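Local coordinates for galactan 1,3-beta-galactosidase (Phanerochaete chrysosporium, PDB 7BYS), which probably hydrolyses beta-1,3-linked galactan from the chain end, as an exo-acting family 43 glycosidase that carries a calcium-containing carbohydrate-binding module, at residues Ile17-Ala22 against Ala47-Thr52; Phe34-Ser39 against Val79-Lys84; Trp97-Ser102 against Asp134-Ser139. One frame throughout, in Å; residues are numbered along the deposited sequence.

Overall arrangement
From the N terminus the chain first lays down residues 17-22, the lead-in to strand 22-27. Contact 1 closes the first loop when strand 48-53 of the same sheet returns to this lead-in. Contact 2 opens inside that loop, at residues 34-39, and closes beyond it at 79-84, so contacts 1 and 2 cross; they touch directly, with centres about 6 Å apart. Contact 3, between 97-102 and 134-139, follows in series and closes a separate loop, its centre about 11 Å from that of contact 2. Contact 1 fastens the lead-in onto a strand of the first propeller blade, while contacts 2 and 3 tie the first blade to the second and the second to the third.

Contact 1: residues Ile17-Ala22 against Ala47-Thr52; sequences IQAHGA and AVSCYT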
loop_
_atom_site.group_PDB
_atom_site.type_symbol
_atom_site.label_atom_id
_atom_site.label_comp_id
_atom_site.label_asym_id
_atom_site.label_seq_id
_atom_site.Cartn_x
_atom_site.Cartn_y
_atom_site.Cartn_z
ATOM N N ILE A 17 -9.493 6.947 -5.634
ATOM C CA ILE A 17 -9.739 6.589 -4.241
ATOM C C ILE A 17 -8.764 7.343 -3.350
ATOM O O ILE A 17 -7.559 7.404 -3.642
ATOM C CB ILE A 17 -9.600 5.071 -4.062
ATOM C CG1 ILE A 17 -10.746 4.364 -4.790
ATOM C CG2 ILE A 17 -9.585 4.696 -2.571
ATOM C CD1 ILE A 17 -10.598 2.866 -4.863
ATOM N N GLN A 18 -9.284 7.934 -2.271
ATOM C CA GLN A 18 -8.515 8.703 -1.294
ATOM C C GLN A 18 -8.680 8.042 0.070
ATOM O O GLN A 18 -9.484 8.485 0.894
ATOM C CB GLN A 18 -8.986 10.146 -1.271
ATOM C CG GLN A 18 -8.632 10.899 -2.552
ATOM C CD GLN A 18 -7.155 11.188 -2.658
ATOM O OE1 GLN A 18 -6.411 11.026 -1.694
ATOM N NE2 GLN A 18 -6.717 11.611 -3.839
ATOM N N ALA A 19 -7.916 6.980 0.303
ATOM C CA ALA A 19 -8.013 6.201 1.536
ATOM C C ALA A 19 -6.629 5.648 1.889
ATOM O O ALA A 19 -6.392 4.443 1.975
ATOM C CB ALA A 19 -9.078 5.115 1.395
ATOM N N HIS A 20 -5.667 6.549 2.063
ATOM C CA HIS A 20 -4.304 6.163 2.410
ATOM C C HIS A 20 -4.223 5.761 3.879
ATOM O O HIS A 20 -5.039 6.176 4.701
ATOM C CB HIS A 20 -3.379 7.329 2.072
ATOM C CG HIS A 20 -3.668 7.933 0.727
ATOM N ND1 HIS A 20 -3.120 7.442 -0.438
ATOM C CD2 HIS A 20 -4.480 8.955 0.361
ATOM C CE1 HIS A 20 -3.567 8.144 -1.465
ATOM N NE2 HIS A 20 -4.387 9.077 -1.009
ATOM N N GLY A 21 -3.239 4.932 4.207
ATOM C CA GLY A 21 -3.162 4.438 5.576
ATOM C C GLY A 21 -4.331 3.536 5.935
ATOM O O GLY A 21 -4.883 3.649 7.045
ATOM N N ALA A 22 -4.686 2.615 5.032
ATOM C CA ALA A 22 -5.941 1.859 5.060
ATOM C C ALA A 22 -6.243 1.230 6.412
ATOM O O ALA A 22 -5.369 0.649 7.061
ATOM C CB ALA A 22 -5.845 0.715 4.049
ATOM N N ALA A 47 -10.125 14.529 5.735
ATOM C CA ALA A 47 -11.214 13.650 6.141
ATOM C C ALA A 47 -10.680 12.240 6.315
ATOM O O ALA A 47 -9.664 11.862 5.720
ATOM C CB ALA A 47 -12.338 13.636 5.101
ATOM N N VAL A 48 -11.385 11.459 7.131
ATOM C CA VAL A 48 -11.308 10.002 7.049
ATOM C C VAL A 48 -12.432 9.587 6.108
ATOM O O VAL A 48 -13.609 9.801 6.411
ATOM C CB VAL A 48 -11.451 9.330 8.422
ATOM C CG1 VAL A 48 -11.491 7.801 8.258
ATOM C CG2 VAL A 48 -10.302 9.722 9.345
ATOM N N SER A 49 -12.070 9.023 4.959
ATOM C CA SER A 49 -13.019 8.557 3.971
ATOM C C SER A 49 -13.609 7.207 4.362
ATOM O O SER A 49 -13.112 6.511 5.259
ATOM C CB SER A 49 -12.330 8.429 2.618
ATOM O OG SER A 49 -11.200 7.571 2.749
ATOM N N CYS A 50 -14.689 6.840 3.675
ATOM C CA CYS A 50 -15.357 5.568 3.896
ATOM C C CYS A 50 -15.862 5.059 2.560
ATOM O O CYS A 50 -16.739 5.688 1.954
ATOM C CB CYS A 50 -16.540 5.744 4.860
ATOM S SG CYS A 50 -17.129 4.150 5.573
ATOM N N TYR A 51 -15.326 3.923 2.119
ATOM C CA TYR A 51 -15.738 3.270 0.883
ATOM C C TYR A 51 -16.244 1.875 1.209
ATOM O O TYR A 51 -15.707 1.205 2.091
ATOM C CB TYR A 51 -14.559 3.119 -0.086
ATOM C CG TYR A 51 -13.934 4.405 -0.563
ATOM C CD1 TYR A 51 -13.045 5.097 0.234
ATOM C CD2 TYR A 51 -14.223 4.908 -1.831
ATOM C CE1 TYR A 51 -12.467 6.273 -0.198
ATOM C CE2 TYR A 51 -13.644 6.088 -2.280
ATOM C CZ TYR A 51 -12.768 6.767 -1.463
ATOM O OH TYR A 51 -12.162 7.941 -1.861
ATOM N N THR A 52 -17.256 1.425 0.476
ATOM C CA THR A 52 -17.822 0.105 0.702
ATOM C C THR A 52 -17.679 -0.777 -0.535
ATOM O O THR A 52 -17.641 -0.290 -1.671
ATOM C CB THR A 52 -19.294 0.191 1.108
ATOM O OG1 THR A 52 -20.050 0.693 0.005
ATOM C CG2 THR A 52 -19.482 1.107 2.308
#
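Two hydrogen bonds clasp Gln18 by its backbone. Ser49 OG donates to Gln18 O at 2.7 Å, approaching bent to the carbonyl and tilted 23° from its plane, and Tyr51 OH accepts from Gln18 N at 2.9 Å along a nearly straight N-H line (172°). Serine suits its place because a short hydroxyl meets the nearby carbonyl, whereas tyrosine carries its hydroxyl at the end of a ring long enough to reach the amide. Around these bonds the packing is apolar. Ile17 lays CG2 over one face of the Tyr51 ring, 4.2 Å from the centroid, as a CH-pi contact set toward the rim; with CG2 anti to the backbone N, the methyl is directed at the ring while the longer branch lies beside that N. Ala19 CB, a methyl small enough to approach both, faces Ser49 OG at 3.5 Å and Tyr51 CE1 at 3.9 Å. A phenylalanine in place of Tyr51 would probably leave the buried Gln18 N without its acceptor. While Tyr270 OH serves Ile17 O and Ala19 N, the chemistry implies a loop fixed to a strand of the first propeller blade by side chains satisfying Gln18 N and O.

Contact 2: residues Phe34-Ser39 against Val79-Lys84; sequences FGEDKS and VVERPK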
loop_
_atom_site.group_PDB
_atom_site.type_symbol
_atom_site.label_atom_id
_atom_site.label_comp_id
_atom_site.label_asym_id
_atom_site.label_seq_id
_atom_site.Cartn_x
_atom_site.Cartn_y
_atom_site.Cartn_z
ATOM N N PHE A 34 -11.563 2.489 5.250
ATOM C CA PHE A 34 -11.356 3.813 5.808
ATOM C C PHE A 34 -9.934 4.254 5.516
ATOM O O PHE A 34 -9.011 3.442 5.527
ATOM C CB PHE A 34 -11.527 3.791 7.328
ATOM C CG PHE A 34 -12.869 3.316 7.777
ATOM C CD1 PHE A 34 -13.105 1.974 8.011
ATOM C CD2 PHE A 34 -13.896 4.216 7.971
ATOM C CE1 PHE A 34 -14.355 1.528 8.424
ATOM C CE2 PHE A 34 -15.150 3.772 8.380
ATOM C CZ PHE A 34 -15.379 2.434 8.601
ATOM N N GLY A 35 -9.748 5.544 5.283
ATOM C CA GLY A 35 -8.389 5.991 5.056
ATOM C C GLY A 35 -8.294 7.494 5.098
ATOM O O GLY A 35 -9.283 8.201 5.303
ATOM N N GLU A 36 -7.067 7.973 4.905
ATOM C CA GLU A 36 -6.795 9.407 4.856
ATOM C C GLU A 36 -7.151 9.958 3.479
ATOM O O GLU A 36 -6.667 9.464 2.457
ATOM C CB GLU A 36 -5.310 9.651 5.120
ATOM C CG GLU A 36 -4.791 8.989 6.380
ATOM C CD GLU A 36 -3.316 8.650 6.291
ATOM O OE1 GLU A 36 -2.640 9.115 5.346
ATOM O OE2 GLU A 36 -2.818 7.889 7.136
ATOM N N ASP A 37 -7.974 11.013 3.450
ATOM C CA ASP A 37 -8.255 11.723 2.203
ATOM C C ASP A 37 -7.135 12.730 1.987
ATOM O O ASP A 37 -6.989 13.682 2.753
ATOM C CB ASP A 37 -9.611 12.418 2.304
ATOM C CG ASP A 37 -10.019 13.124 1.021
ATOM O OD1 ASP A 37 -9.165 13.361 0.145
ATOM O OD2 ASP A 37 -11.215 13.458 0.886
ATOM N N LYS A 38 -6.328 12.522 0.955
ATOM C CA LYS A 38 -5.220 13.424 0.672
ATOM C C LYS A 38 -5.410 14.125 -0.669
ATOM O O LYS A 38 -4.438 14.481 -1.326
ATOM C CB LYS A 38 -3.887 12.681 0.734
ATOM C CG LYS A 38 -3.588 12.131 2.127
ATOM C CD LYS A 38 -2.255 11.385 2.192
ATOM C CE LYS A 38 -1.405 11.856 3.380
ATOM N NZ LYS A 38 -2.125 11.816 4.698
ATOM N N SER A 39 -6.663 14.363 -1.068
ATOM C CA SER A 39 -6.938 14.820 -2.429
ATOM C C SER A 39 -6.384 16.205 -2.725
ATOM O O SER A 39 -6.273 16.568 -3.900
ATOM C CB SER A 39 -8.435 14.793 -2.714
ATOM O OG SER A 39 -9.111 15.596 -1.776
ATOM N N VAL A 79 -2.792 16.471 12.238
ATOM C CA VAL A 79 -2.521 15.209 11.555
ATOM C C VAL A 79 -3.501 14.151 12.055
ATOM O O VAL A 79 -3.669 13.968 13.268
ATOM C CB VAL A 79 -1.071 14.766 11.794
ATOM C CG1 VAL A 79 -0.863 13.343 11.314
ATOM C CG2 VAL A 79 -0.100 15.724 11.101
ATOM N N VAL A 80 -4.158 13.467 11.121
ATOM C CA VAL A 80 -5.002 12.312 11.421
ATOM C C VAL A 80 -4.564 11.220 10.462
ATOM O O VAL A 80 -4.751 11.357 9.246
ATOM C CB VAL A 80 -6.494 12.619 11.238
ATOM C CG1 VAL A 80 -7.309 11.326 11.298
ATOM C CG2 VAL A 80 -6.979 13.601 12.297
ATOM N N GLU A 81 -3.963 10.147 10.995
ATOM C CA GLU A 81 -3.342 9.141 10.146
ATOM C C GLU A 81 -3.762 7.739 10.551
ATOM O O GLU A 81 -4.068 7.472 11.717
ATOM C CB GLU A 81 -1.807 9.239 10.165
ATOM C CG GLU A 81 -1.292 10.433 9.340
ATOM C CD GLU A 81 0.205 10.655 9.442
ATOM O OE1 GLU A 81 0.884 9.923 10.185
ATOM O OE2 GLU A 81 0.710 11.581 8.775
ATOM N N ARG A 82 -3.741 6.848 9.565
ATOM C CA ARG A 82 -3.905 5.415 9.764
ATOM C C ARG A 82 -5.156 5.044 10.576
ATOM O O ARG A 82 -5.066 4.351 11.581
ATOM C CB ARG A 82 -2.650 4.795 10.364
ATOM C CG ARG A 82 -1.441 4.930 9.430
ATOM C CD ARG A 82 -0.152 4.377 10.036
ATOM N NE ARG A 82 0.978 4.590 9.123
ATOM C CZ ARG A 82 1.243 3.844 8.054
ATOM N NH1 ARG A 82 0.504 2.785 7.752
ATOM N NH2 ARG A 82 2.290 4.149 7.296
ATOM N N PRO A 83 -6.338 5.497 10.144
ATOM C CA PRO A 83 -7.560 5.133 10.866
ATOM C C PRO A 83 -7.787 3.626 10.838
ATOM O O PRO A 83 -7.413 2.933 9.892
ATOM C CB PRO A 83 -8.655 5.861 10.082
ATOM C CG PRO A 83 -8.109 5.903 8.666
ATOM C CD PRO A 83 -6.633 6.149 8.852
ATOM N N LYS A 84 -8.412 3.125 11.899
ATOM C CA LYS A 84 -8.746 1.711 12.048
ATOM C C LYS A 84 -10.094 1.679 12.755
ATOM O O LYS A 84 -10.346 2.516 13.623
ATOM C CB LYS A 84 -7.692 0.990 12.929
ATOM C CG LYS A 84 -6.240 1.102 12.430
ATOM C CD LYS A 84 -5.975 0.245 11.202
ATOM C CE LYS A 84 -4.647 0.645 10.559
ATOM N NZ LYS A 84 -4.805 1.738 9.523
HETATM O O HOH W 1 -0.560 12.849 6.761
#
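Glu36 reaches across to the backbone of Arg82: Arg82 N donates to Glu36 OE2 at 2.8 Å, with an N-H...O angle of 161°, and the oxygen uses its anti lone pair. The same oxygen lies 3.3 Å from Glu81 CA, so the carboxylate lies against the strand where Glu81 leads into Arg82. A glutamate suits this place because its chain, extended beyond CG, spans the gap between two nearly antiparallel strands (173°) whose segments 34-36 and 79-84 come within 6.0 Å axis to axis. Beside it Pro83, a residue with no N-H to satisfy, presses its ring on Gly35, CG to CA 3.6 Å, and touches Phe34 CB.

Further out, Lys38 positions the carboxylate from the other oxygen. Its NZ forms a salt bridge with Glu36 OE1 at 2.8 Å, coming from above the carboxylate plane, and also donates to a water that in turn donates to Glu81 OE2 at 2.7 Å. Tyr105 is a second partner of that Glu81 oxygen, and Asn243 O takes Arg82 NH1. Lys84 curls back so that NZ binds Pro83 O at 2.9 Å and also bonds Ala22 O.

Strands 30-36 and 79-88 belong to successive sheets, so the contact joins two adjacent blades of the five-bladed family 43 beta-propeller, beside a site where Glu81 and Arg82 bind galactose in another structure of this protein.

Contact 3: residues Trp97-Ser102 against Asp134-Ser139; sequences WFHSDS and DSRDES
Arg136 passes over one face of the His99 ring with its backbone. Its CA makes a CH-pi contact 3.6 Å from the ring centroid, close to the ring normal, while Arg136 O lies 3.1 Å from His99 CG, displaced toward the rim. The guanidinium does not stack, for its plane is turned 76° from the ring. A flat imidazole suits this place because it offers a face to the passing loop while its nitrogens bond at the edge.

Among the hydrogen bonds, His99 NE2 donates to Asp101 OD2 at 2.6 Å, near the ring plane and on the anti lone pair, which fixes the rotation of the imidazole. A chi1 of 172° swings the ring away from the backbone N and out to the opposing loop. At its other edge a water lies 2.7 Å from His99 ND1 and donates to Asp137 OD1 at 2.7 Å, linking the segments; Asp137 OD2 is held by Ala188 N.

Charges add a looser tie: Asp101 OD2 is 4.4 Å from Arg136 NE, well out of the guanidinium plane, while Arg136 NH1 forms its salt bridge with Asp134 OD2 at 3.0 Å and NH2 reaches Tyr105 O.

In the packing, Glu138 reaches toward strand 93-101, its chain bent at chi2, and brings OE1 to 3.7 Å from Phe98 C; its buried OE2 has no partner in the model.

Strands 93-101 and 138-142 lie in the second and third sheets, making this a blade-to-blade junction of the family 43 beta-propeller, at the galactose site to which Asp137 contributes.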
loop_
_atom_site.group_PDB
_atom_site.type_symbol
_atom_site.label_atom_id
_atom_site.label_comp_id
_atom_site.label_asym_id
_atom_site.label_seq_id
_atom_site.Cartn_x
_atom_site.Cartn_y
_atom_site.Cartn_z
ATOM N N TRP A 97 -10.000 4.266 15.859
ATOM C CA TRP A 97 -8.769 4.808 16.425
ATOM C C TRP A 97 -7.902 5.356 15.297
ATOM O O TRP A 97 -7.983 4.907 14.145
ATOM C CB TRP A 97 -7.970 3.734 17.184
ATOM C CG TRP A 97 -8.586 3.331 18.488
ATOM C CD1 TRP A 97 -9.837 2.827 18.675
ATOM C CD2 TRP A 97 -7.972 3.394 19.781
ATOM N NE1 TRP A 97 -10.052 2.587 20.015
ATOM C CE2 TRP A 97 -8.917 2.914 20.712
ATOM C CE3 TRP A 97 -6.722 3.822 20.248
ATOM C CZ2 TRP A 97 -8.651 2.854 22.089
ATOM C CZ3 TRP A 97 -6.456 3.757 21.616
ATOM C CH2 TRP A 97 -7.416 3.272 22.516
ATOM N N PHE A 98 -7.084 6.353 15.623
ATOM C CA PHE A 98 -6.181 6.916 14.631
ATOM C C PHE A 98 -4.989 7.548 15.330
ATOM O O PHE A 98 -5.031 7.850 16.524
ATOM C CB PHE A 98 -6.892 7.920 13.708
ATOM C CG PHE A 98 -7.630 9.025 14.432
ATOM C CD1 PHE A 98 -8.964 8.869 14.790
ATOM C CD2 PHE A 98 -6.997 10.221 14.721
ATOM C CE1 PHE A 98 -9.658 9.895 15.425
ATOM C CE2 PHE A 98 -7.690 11.254 15.363
ATOM C CZ PHE A 98 -9.013 11.085 15.719
ATOM N N HIS A 99 -3.919 7.750 14.565
ATOM C CA HIS A 99 -2.775 8.516 15.037
ATOM C C HIS A 99 -3.158 9.990 14.966
ATOM O O HIS A 99 -3.513 10.493 13.891
ATOM C CB HIS A 99 -1.571 8.210 14.146
ATOM C CG HIS A 99 -0.367 9.071 14.397
ATOM N ND1 HIS A 99 0.703 9.083 13.529
ATOM C CD2 HIS A 99 -0.040 9.916 15.407
ATOM C CE1 HIS A 99 1.629 9.912 13.980
ATOM N NE2 HIS A 99 1.202 10.435 15.116
ATOM N N SER A 100 -3.131 10.658 16.116
ATOM C CA SER A 100 -3.495 12.062 16.235
ATOM C C SER A 100 -2.224 12.846 16.546
ATOM O O SER A 100 -1.498 12.508 17.486
ATOM C CB SER A 100 -4.529 12.203 17.352
ATOM O OG SER A 100 -4.816 13.564 17.637
ATOM N N ASP A 101 -1.925 13.862 15.739
ATOM C CA ASP A 101 -0.661 14.552 15.955
ATOM C C ASP A 101 -0.744 16.003 15.501
ATOM O O ASP A 101 -1.722 16.439 14.878
ATOM C CB ASP A 101 0.508 13.825 15.268
ATOM C CG ASP A 101 1.721 13.677 16.179
ATOM O OD1 ASP A 101 2.097 14.686 16.826
ATOM O OD2 ASP A 101 2.281 12.560 16.273
ATOM N N SER A 102 0.298 16.750 15.866
ATOM C CA SER A 102 0.605 18.054 15.301
ATOM C C SER A 102 1.409 17.873 14.016
ATOM O O SER A 102 1.924 16.792 13.724
ATOM C CB SER A 102 1.390 18.890 16.315
ATOM O OG SER A 102 2.599 18.250 16.679
ATOM N N ASP A 134 4.304 7.889 24.220
ATOM C CA ASP A 134 4.117 8.248 22.822
ATOM C C ASP A 134 3.373 7.154 22.074
ATOM O O ASP A 134 3.559 5.955 22.312
ATOM C CB ASP A 134 5.472 8.368 22.123
ATOM C CG ASP A 134 6.245 9.601 22.521
ATOM O OD1 ASP A 134 5.728 10.431 23.308
ATOM O OD2 ASP A 134 7.391 9.735 22.029
ATOM N N SER A 135 2.564 7.588 21.118
ATOM C CA SER A 135 2.025 6.698 20.097
ATOM C C SER A 135 2.041 7.458 18.783
ATOM O O SER A 135 1.436 8.531 18.678
ATOM C CB SER A 135 0.603 6.265 20.458
ATOM O OG SER A 135 0.057 5.402 19.471
ATOM N N ARG A 136 2.730 6.907 17.782
ATOM C CA ARG A 136 2.737 7.511 16.456
ATOM C C ARG A 136 2.042 6.571 15.474
ATOM O O ARG A 136 0.825 6.403 15.573
ATOM C CB ARG A 136 4.140 7.982 16.056
ATOM C CG ARG A 136 4.535 9.235 16.820
ATOM C CD ARG A 136 5.915 9.743 16.429
ATOM N NE ARG A 136 6.252 10.987 17.118
ATOM C CZ ARG A 136 6.758 11.054 18.346
ATOM N NH1 ARG A 136 6.977 9.959 19.059
ATOM N NH2 ARG A 136 7.025 12.242 18.879
ATOM N N ASP A 137 2.758 5.915 14.558
ATOM C CA ASP A 137 2.084 4.923 13.718
ATOM C C ASP A 137 1.428 3.882 14.616
ATOM O O ASP A 137 2.020 3.429 15.603
ATOM C CB ASP A 137 3.096 4.175 12.852
ATOM C CG ASP A 137 3.494 4.921 11.598
ATOM O OD1 ASP A 137 3.179 6.112 11.454
ATOM O OD2 ASP A 137 4.173 4.296 10.769
ATOM N N GLU A 138 0.202 3.500 14.279
ATOM C CA GLU A 138 -0.530 2.552 15.106
ATOM C C GLU A 138 -1.415 1.680 14.233
ATOM O O GLU A 138 -1.679 1.991 13.067
ATOM C CB GLU A 138 -1.358 3.247 16.205
ATOM C CG GLU A 138 -2.260 4.399 15.748
ATOM C CD GLU A 138 -3.305 4.004 14.710
ATOM O OE1 GLU A 138 -3.378 4.689 13.682
ATOM O OE2 GLU A 138 -4.039 2.999 14.899
ATOM N N SER A 139 -1.889 0.592 14.828
ATOM C CA SER A 139 -3.021 -0.134 14.286
ATOM C C SER A 139 -3.839 -0.669 15.454
ATOM O O SER A 139 -3.423 -0.598 16.618
ATOM C CB SER A 139 -2.557 -1.242 13.334
ATOM O OG SER A 139 -3.656 -1.922 12.753
HETATM O O HOH W 2 0.831 7.397 11.407
#